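Local coordinates for uncharacterized protein (Parabacteroides merdae, PDB 4R7F) that is of unknown function but has three immunoglobulin-like beta-sandwich domains, the first related to type 9 secretion system plug proteins, at residues Phe5-Asn10 / Thr132-Val137; Ala62-Ser67 / Asn115-Val120. All blocks are in the same frame, centred on the assembly; numbering follows the deposited sequence.

Contact 1. Residues Phe5-Asn10 / Thr132-Val137; sequences FFTDVN and TACFSV
Asp-8 and Thr-132 form an antiparallel hydrogen-bonded pair: Asp-8 N gives to Thr-132 O at 3.1 Å, and Thr-132 N returns a bond to Asp-8 O at 3.0 Å. One residue before Asp-8 and two after Thr-132 the pairing changes character, because Cys-134 N (2.9 Å) is taken by the hydroxyl OG1 of Thr-7 instead of a main-chain carbonyl, in a bent bond of 144°. Thr-7 holds OG1 beside its own backbone N (chi1 -62°), while its CA sends a CH...O contact to Thr-132 O at 3.3 Å. The sulfur of Cys-134 rests against the main chain of Phe-6, SG to CA 3.5 Å. A water bridges the segments between Thr-7 OG1 and Cys-134 O, donating to the carbonyl. In the next shell, Gln-119 NE2 bonds Thr-132 OG1, and the carboxylate of Asp-8 turns from the strand to a salt bridge with Lys-321. Thr-7 OG1 thus stands in for a backbone acceptor, so that the short strand 8-9 is tied to the edge of strand 129-138 by main-chain bonds, a side-chain bond and a water link together.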
ATOM      1  N   PHE A   5     -15.781 -24.212   8.941  1.00 32.53           N
ATOM      2  CA  PHE A   5     -15.950 -23.107   9.861  1.00 28.40           C
ATOM      3  C   PHE A   5     -15.555 -21.833   9.131  1.00 33.77           C
ATOM      4  O   PHE A   5     -14.518 -21.772   8.478  1.00 33.32           O
ATOM      5  CB  PHE A   5     -15.087 -23.275  11.115  1.00 31.66           C
ATOM      6  CG  PHE A   5     -15.430 -24.488  11.913  1.00 39.25           C
ATOM      7  CD1 PHE A   5     -15.013 -25.731  11.507  1.00 37.99           C
ATOM      8  CD2 PHE A   5     -16.208 -24.386  13.048  1.00 41.97           C
ATOM      9  CE1 PHE A   5     -15.385 -26.865  12.215  1.00 40.77           C
ATOM     10  CE2 PHE A   5     -16.556 -25.495  13.767  1.00 35.48           C
ATOM     11  CZ  PHE A   5     -16.162 -26.738  13.349  1.00 34.82           C
ATOM     12  N   PHE A   6     -16.404 -20.833   9.247  1.00 29.51           N
ATOM     13  CA  PHE A   6     -16.183 -19.569   8.607  1.00 30.36           C
ATOM     14  C   PHE A   6     -16.798 -18.514   9.461  1.00 28.23           C
ATOM     15  O   PHE A   6     -17.726 -18.782  10.237  1.00 28.85           O
ATOM     16  CB  PHE A   6     -16.760 -19.548   7.182  1.00 34.02           C
ATOM     17  CG  PHE A   6     -18.227 -19.850   7.080  1.00 28.63           C
ATOM     18  CD1 PHE A   6     -18.679 -21.168   6.970  1.00 34.73           C
ATOM     19  CD2 PHE A   6     -19.150 -18.831   7.012  1.00 27.97           C
ATOM     20  CE1 PHE A   6     -20.025 -21.456   6.823  1.00 34.40           C
ATOM     21  CE2 PHE A   6     -20.520 -19.109   6.877  1.00 31.52           C
ATOM     22  CZ  PHE A   6     -20.962 -20.419   6.781  1.00 33.03           C
ATOM     23  N   THR A   7     -16.269 -17.316   9.361  1.00 28.59           N
ATOM     24  CA  THR A   7     -16.825 -16.223  10.136  1.00 27.68           C
ATOM     25  C   THR A   7     -18.243 -15.965   9.692  1.00 33.79           C
ATOM     26  O   THR A   7     -18.487 -15.656   8.519  1.00 30.95           O
ATOM     27  CB  THR A   7     -15.989 -14.981   9.972  1.00 26.54           C
ATOM     28  OG1 THR A   7     -14.677 -15.270  10.477  1.00 25.98           O
ATOM     29  CG2 THR A   7     -16.619 -13.789  10.734  1.00 28.21           C
ATOM     30  N   ASP A   8     -19.159 -16.123  10.635  1.00 32.00           N
ATOM     31  CA  ASP A   8     -20.601 -15.979  10.407  1.00 33.50           C
ATOM     32  C   ASP A   8     -21.387 -15.743  11.710  1.00 31.96           C
ATOM     33  O   ASP A   8     -20.982 -16.146  12.769  1.00 33.01           O
ATOM     34  CB  ASP A   8     -21.120 -17.239   9.746  1.00 36.43           C
ATOM     35  CG  ASP A   8     -22.461 -17.045   9.059  1.00 39.91           C
ATOM     36  OD1 ASP A   8     -22.845 -15.897   8.716  1.00 28.76           O
ATOM     37  OD2 ASP A   8     -23.137 -18.072   8.869  1.00 49.12           O
ATOM     38  N   VAL A   9     -22.490 -15.029  11.612  1.00 33.30           N
ATOM     39  CA  VAL A   9     -23.353 -14.743  12.733  1.00 34.20           C
ATOM     40  C   VAL A   9     -24.637 -15.553  12.585  1.00 33.52           C
ATOM     41  O   VAL A   9     -25.224 -15.554  11.532  1.00 39.52           O
ATOM     42  CB  VAL A   9     -23.707 -13.251  12.758  1.00 33.70           C
ATOM     43  CG1 VAL A   9     -24.781 -12.952  13.806  1.00 42.37           C
ATOM     44  CG2 VAL A   9     -22.468 -12.445  13.043  1.00 33.27           C
ATOM     45  N   ASN A  10     -25.064 -16.239  13.640  1.00 36.69           N
ATOM     46  CA  ASN A  10     -26.247 -17.087  13.600  1.00 38.71           C
ATOM     47  C   ASN A  10     -27.317 -16.623  14.578  1.00 39.06           C
ATOM     48  O   ASN A  10     -28.175 -17.390  14.922  1.00 53.36           O
ATOM     49  CB  ASN A  10     -25.882 -18.537  13.979  1.00 46.94           C
ATOM     50  CG  ASN A  10     -24.632 -19.018  13.286  1.00 63.49           C
ATOM     51  OD1 ASN A  10     -24.613 -19.212  12.062  1.00 67.70           O
ATOM     52  ND2 ASN A  10     -23.564 -19.176  14.053  1.00 62.89           N
ATOM     53  N   THR A 132     -19.497 -17.669  14.933  1.00 34.70           N
ATOM     54  CA  THR A 132     -18.146 -18.160  14.778  1.00 35.92           C
ATOM     55  C   THR A 132     -17.274 -17.019  14.234  1.00 33.06           C
ATOM     56  O   THR A 132     -17.671 -16.320  13.313  1.00 34.84           O
ATOM     57  CB  THR A 132     -18.187 -19.332  13.801  1.00 32.83           C
ATOM     58  OG1 THR A 132     -19.073 -20.303  14.336  1.00 36.16           O
ATOM     59  CG2 THR A 132     -16.845 -19.962  13.618  1.00 39.66           C
ATOM     60  N   ALA A 133     -16.116 -16.793  14.844  1.00 34.16           N
ATOM     61  CA  ALA A 133     -15.124 -15.855  14.318  1.00 27.26           C
ATOM     62  C   ALA A 133     -13.840 -16.592  14.004  1.00 30.31           C
ATOM     63  O   ALA A 133     -13.336 -17.348  14.822  1.00 32.98           O
ATOM     64  CB  ALA A 133     -14.850 -14.759  15.294  1.00 33.83           C
ATOM     65  N   CYS A 134     -13.332 -16.392  12.792  1.00 30.43           N
ATOM     66  CA  CYS A 134     -12.238 -17.197  12.259  1.00 30.16           C
ATOM     67  C   CYS A 134     -11.009 -16.328  11.961  1.00 34.71           C
ATOM     68  O   CYS A 134     -11.141 -15.245  11.387  1.00 33.56           O
ATOM     69  CB  CYS A 134     -12.683 -17.864  10.953  1.00 29.80           C
ATOM     70  SG  CYS A 134     -13.768 -19.276  11.130  1.00 33.53           S
ATOM     71  N   PHE A 135      -9.827 -16.830  12.329  1.00 32.60           N
ATOM     72  CA  PHE A 135      -8.555 -16.164  12.092  1.00 28.47           C
ATOM     73  C   PHE A 135      -7.476 -17.230  12.008  1.00 30.46           C
ATOM     74  O   PHE A 135      -7.694 -18.405  12.357  1.00 29.76           O
ATOM     75  CB  PHE A 135      -8.219 -15.147  13.198  1.00 32.03           C
ATOM     76  CG  PHE A 135      -8.034 -15.760  14.555  1.00 28.57           C
ATOM     77  CD1 PHE A 135      -9.114 -15.927  15.408  1.00 37.76           C
ATOM     78  CD2 PHE A 135      -6.780 -16.200  14.974  1.00 36.37           C
ATOM     79  CE1 PHE A 135      -8.948 -16.524  16.652  1.00 42.55           C
ATOM     80  CE2 PHE A 135      -6.602 -16.810  16.209  1.00 41.89           C
ATOM     81  CZ  PHE A 135      -7.691 -16.967  17.049  1.00 45.37           C
ATOM     82  N   SER A 136      -6.312 -16.833  11.531  1.00 28.99           N
ATOM     83  CA  SER A 136      -5.234 -17.784  11.398  1.00 33.74           C
ATOM     84  C   SER A 136      -4.001 -17.333  12.180  1.00 31.14           C
ATOM     85  O   SER A 136      -3.774 -16.135  12.395  1.00 30.95           O
ATOM     86  CB  SER A 136      -4.873 -17.951   9.928  1.00 32.10           C
ATOM     87  OG  SER A 136      -5.947 -18.492   9.165  1.00 25.89           O
ATOM     88  N   VAL A 137      -3.204 -18.315  12.558  1.00 26.60           N
ATOM     89  CA  VAL A 137      -1.984 -18.096  13.291  1.00 32.04           C
ATOM     90  C   VAL A 137      -0.837 -18.686  12.501  1.00 32.75           C
ATOM     91  O   VAL A 137      -0.830 -19.907  12.226  1.00 26.71           O
ATOM     92  CB  VAL A 137      -2.061 -18.793  14.638  1.00 40.19           C
ATOM     93  CG1 VAL A 137      -0.714 -18.745  15.334  1.00 40.51           C
ATOM     94  CG2 VAL A 137      -3.151 -18.147  15.489  1.00 37.80           C
TER
HETATM   95  O   HOH W   1     -12.462 -13.936   9.623  1.00 34.79           O
HETATM   96  O   HOH W   2     -21.397 -19.945  13.188  1.00 42.69           O

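Contact 2. Residues Ala62-Ser67 / Asn115-Val120; sequences ADWTQS and NYAIQV
Trp-64 and Asn-115 each keep CG beside the backbone N (chi1 -76° and -74°), and these torsions lay the indole and the carboxamide against each other. The two planes are only 5° apart, so the amide is stacked on the ring, with Asn-115 CG 3.3 Å above it and offset toward the rim. Asn-115 CB continues the cover over the six-membered ring, making a CH-pi contact 3.5 Å from its centroid and nearly on the ring normal. The amide nitrogen reaches across to the five-membered ring, where Asn-115 ND2 comes within 3.4 Å of Trp-64 NE1; both are donors, so the approach is stacking and not a hydrogen bond. ND2 is given a partner by Asn-61 O, and OD1 is held by Tyr-379 OH and Ser-136 OG, which together fix the rotation of the amide.

The far rim of the indole meets the strand backbone edge-on: Tyr-116 O lies in the ring plane, 3.3 Å from Trp-64 CZ3, and the methyl of Ala-117 adds a looser apolar touch. In the loop itself, Asp-63 OD1 accepts from Thr-65 N (3.2 Å), closing an Asx turn round Trp-64, whose own backbone has positive phi, and also from Thr-65 OG1 (2.7 Å).

The touching residues are all buried, and the indole docks the loop after strand 53-60 onto the start of strand 114-122, while Asn-115 and Ala-117 pair through their backbones with Cys-60 and Val-58 of strand 53-60. Trp-64 also touches Cys-134 of strand 129-138, and Arg-191 makes a cation-pi contact with it; Tyr-186 on strand 181-187 packs on the indole as well, and Ala-62 meets Lys-182 and Phe-184 of that same strand.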
ATOM      1  N   ALA A  62      -6.273 -26.726   6.842  1.00 31.88           N
ATOM      2  CA  ALA A  62      -6.137 -25.698   5.833  1.00 31.01           C
ATOM      3  C   ALA A  62      -7.467 -25.325   5.186  1.00 35.28           C
ATOM      4  O   ALA A  62      -7.714 -24.154   4.928  1.00 33.12           O
ATOM      5  CB  ALA A  62      -5.153 -26.138   4.776  1.00 33.87           C
ATOM      6  N   ASP A  63      -8.316 -26.321   4.950  1.00 29.25           N
ATOM      7  CA  ASP A  63      -9.615 -26.109   4.308  1.00 31.69           C
ATOM      8  C   ASP A  63     -10.742 -25.701   5.265  1.00 33.36           C
ATOM      9  O   ASP A  63     -11.895 -25.630   4.868  1.00 36.93           O
ATOM     10  CB  ASP A  63     -10.042 -27.331   3.474  1.00 31.51           C
ATOM     11  CG  ASP A  63     -10.372 -28.564   4.325  1.00 33.28           C
ATOM     12  OD1 ASP A  63     -10.168 -28.565   5.548  1.00 38.17           O
ATOM     13  OD2 ASP A  63     -10.823 -29.559   3.738  1.00 38.06           O
ATOM     14  N   TRP A  64     -10.392 -25.391   6.503  1.00 29.03           N
ATOM     15  CA  TRP A  64     -11.344 -24.895   7.520  1.00 27.39           C
ATOM     16  C   TRP A  64     -12.344 -25.941   7.981  1.00 26.89           C
ATOM     17  O   TRP A  64     -13.380 -25.596   8.522  1.00 34.23           O
ATOM     18  CB  TRP A  64     -12.027 -23.593   7.065  1.00 28.29           C
ATOM     19  CG  TRP A  64     -11.129 -22.431   7.172  1.00 28.35           C
ATOM     20  CD1 TRP A  64     -10.400 -21.842   6.156  1.00 34.11           C
ATOM     21  CD2 TRP A  64     -10.800 -21.716   8.361  1.00 27.36           C
ATOM     22  NE1 TRP A  64      -9.649 -20.797   6.656  1.00 27.18           N
ATOM     23  CE2 TRP A  64      -9.883 -20.693   8.001  1.00 31.50           C
ATOM     24  CE3 TRP A  64     -11.186 -21.830   9.690  1.00 30.47           C
ATOM     25  CZ2 TRP A  64      -9.376 -19.795   8.920  1.00 29.32           C
ATOM     26  CZ3 TRP A  64     -10.679 -20.926  10.610  1.00 36.21           C
ATOM     27  CH2 TRP A  64      -9.791 -19.912  10.213  1.00 33.36           C
ATOM     28  N   THR A  65     -12.028 -27.218   7.758  1.00 28.58           N
ATOM     29  CA  THR A  65     -12.656 -28.290   8.493  1.00 28.99           C
ATOM     30  C   THR A  65     -11.851 -28.505   9.772  1.00 33.83           C
ATOM     31  O   THR A  65     -10.644 -28.226   9.810  1.00 35.07           O
ATOM     32  CB  THR A  65     -12.642 -29.619   7.725  1.00 32.17           C
ATOM     33  OG1 THR A  65     -11.294 -30.039   7.486  1.00 35.33           O
ATOM     34  CG2 THR A  65     -13.385 -29.522   6.421  1.00 33.64           C
ATOM     35  N   GLN A  66     -12.506 -29.030  10.800  1.00 36.84           N
ATOM     36  CA  GLN A  66     -11.861 -29.261  12.104  1.00 37.00           C
ATOM     37  C   GLN A  66     -10.731 -30.279  12.033  1.00 37.52           C
ATOM     38  O   GLN A  66     -10.877 -31.330  11.407  1.00 41.50           O
ATOM     39  CB  GLN A  66     -12.877 -29.734  13.122  1.00 32.56           C
ATOM     40  CG  GLN A  66     -12.346 -29.768  14.541  1.00 33.11           C
ATOM     41  CD  GLN A  66     -13.448 -30.038  15.568  1.00 38.30           C
ATOM     42  OE1 GLN A  66     -14.623 -30.178  15.238  1.00 47.03           O
ATOM     43  NE2 GLN A  66     -13.062 -30.106  16.809  1.00 35.69           N
ATOM     44  N   SER A  67      -9.599 -29.965  12.667  1.00 37.49           N
ATOM     45  CA  SER A  67      -8.481 -30.890  12.648  1.00 44.43           C
ATOM     46  C   SER A  67      -8.758 -32.003  13.675  1.00 42.77           C
ATOM     47  O   SER A  67      -9.721 -31.931  14.431  1.00 37.68           O
ATOM     48  CB  SER A  67      -7.170 -30.160  12.942  1.00 38.07           C
ATOM     49  OG  SER A  67      -7.035 -29.898  14.316  1.00 34.71           O
ATOM     50  N   ASN A 115      -5.324 -22.727  11.359  1.00 29.39           N
ATOM     51  CA  ASN A 115      -6.593 -22.032  11.302  1.00 26.24           C
ATOM     52  C   ASN A 115      -7.374 -22.224  12.618  1.00 30.10           C
ATOM     53  O   ASN A 115      -7.500 -23.357  13.098  1.00 37.83           O
ATOM     54  CB  ASN A 115      -7.381 -22.574  10.131  1.00 23.40           C
ATOM     55  CG  ASN A 115      -6.849 -22.095   8.793  1.00 30.22           C
ATOM     56  OD1 ASN A 115      -6.133 -21.099   8.719  1.00 23.17           O
ATOM     57  ND2 ASN A 115      -7.172 -22.831   7.727  1.00 36.28           N
ATOM     58  N   TYR A 116      -7.879 -21.141  13.188  1.00 27.21           N
ATOM     59  CA  TYR A 116      -8.683 -21.210  14.438  1.00 32.89           C
ATOM     60  C   TYR A 116     -10.091 -20.638  14.249  1.00 37.47           C
ATOM     61  O   TYR A 116     -10.270 -19.605  13.593  1.00 34.06           O
ATOM     62  CB  TYR A 116      -8.011 -20.468  15.596  1.00 31.91           C
ATOM     63  CG  TYR A 116      -6.778 -21.159  16.128  1.00 36.20           C
ATOM     64  CD1 TYR A 116      -5.519 -20.911  15.590  1.00 35.97           C
ATOM     65  CD2 TYR A 116      -6.871 -22.071  17.150  1.00 36.98           C
ATOM     66  CE1 TYR A 116      -4.396 -21.578  16.049  1.00 35.35           C
ATOM     67  CE2 TYR A 116      -5.754 -22.729  17.620  1.00 37.57           C
ATOM     68  CZ  TYR A 116      -4.529 -22.481  17.068  1.00 37.80           C
ATOM     69  OH  TYR A 116      -3.452 -23.134  17.571  1.00 33.21           O
ATOM     70  N   ALA A 117     -11.082 -21.334  14.817  1.00 31.47           N
ATOM     71  CA  ALA A 117     -12.444 -20.881  14.834  1.00 28.20           C
ATOM     72  C   ALA A 117     -12.928 -20.727  16.267  1.00 37.64           C
ATOM     73  O   ALA A 117     -12.886 -21.664  17.075  1.00 42.02           O
ATOM     74  CB  ALA A 117     -13.319 -21.835  14.074  1.00 28.32           C
ATOM     75  N   ILE A 118     -13.379 -19.514  16.576  1.00 37.42           N
ATOM     76  CA  ILE A 118     -13.863 -19.160  17.899  1.00 34.43           C
ATOM     77  C   ILE A 118     -15.372 -19.209  17.876  1.00 32.68           C
ATOM     78  O   ILE A 118     -15.997 -18.397  17.202  1.00 32.69           O
ATOM     79  CB  ILE A 118     -13.415 -17.740  18.307  1.00 34.78           C
ATOM     80  CG1 ILE A 118     -11.898 -17.649  18.348  1.00 35.91           C
ATOM     81  CG2 ILE A 118     -13.971 -17.379  19.661  1.00 38.56           C
ATOM     82  CD1 ILE A 118     -11.212 -18.794  19.064  1.00 39.75           C
ATOM     83  N   GLN A 119     -15.972 -20.155  18.596  1.00 32.08           N
ATOM     84  CA  GLN A 119     -17.430 -20.263  18.599  1.00 35.64           C
ATOM     85  C   GLN A 119     -17.912 -19.682  19.894  1.00 37.63           C
ATOM     86  O   GLN A 119     -17.406 -20.042  20.936  1.00 37.69           O
ATOM     87  CB  GLN A 119     -17.868 -21.696  18.479  1.00 40.89           C
ATOM     88  CG  GLN A 119     -17.165 -22.388  17.359  1.00 36.82           C
ATOM     89  CD  GLN A 119     -18.030 -23.405  16.704  1.00 40.32           C
ATOM     90  OE1 GLN A 119     -18.094 -24.562  17.123  1.00 37.97           O
ATOM     91  NE2 GLN A 119     -18.713 -22.979  15.658  1.00 38.78           N
ATOM     92  N   VAL A 120     -18.850 -18.747  19.816  1.00 34.04           N
ATOM     93  CA  VAL A 120     -19.356 -18.058  20.990  1.00 40.70           C
ATOM     94  C   VAL A 120     -20.799 -18.480  21.239  1.00 39.25           C
ATOM     95  O   VAL A 120     -21.535 -18.847  20.323  1.00 45.15           O
ATOM     96  CB  VAL A 120     -19.213 -16.536  20.870  1.00 39.86           C
ATOM     97  CG1 VAL A 120     -19.806 -15.829  22.085  1.00 39.36           C
ATOM     98  CG2 VAL A 120     -17.734 -16.172  20.677  1.00 34.70           C
TER

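In the fold
Contacts 1 and 2 have centres about 7 Å apart and share one mixed sheet, in which strands 114-122 and 129-138 are antiparallel neighbours. Along the chain 5-10 comes first, then 62-67, 115-120 and 132-137, so contact 2 falls wholly between the two halves of contact 1. They touch directly: Ala-133 O lies 2.8 Å from Ile-118 N, a probable hydrogen bond, and Phe-135 O packs 3.4 Å from Trp-64 CH2. Contact 1 adds the N-terminal strand to the sheet, whereas contact 2 lays a loop over it. Together they gather the chain's start, that loop and two successive strands at one place in the N-terminal domain.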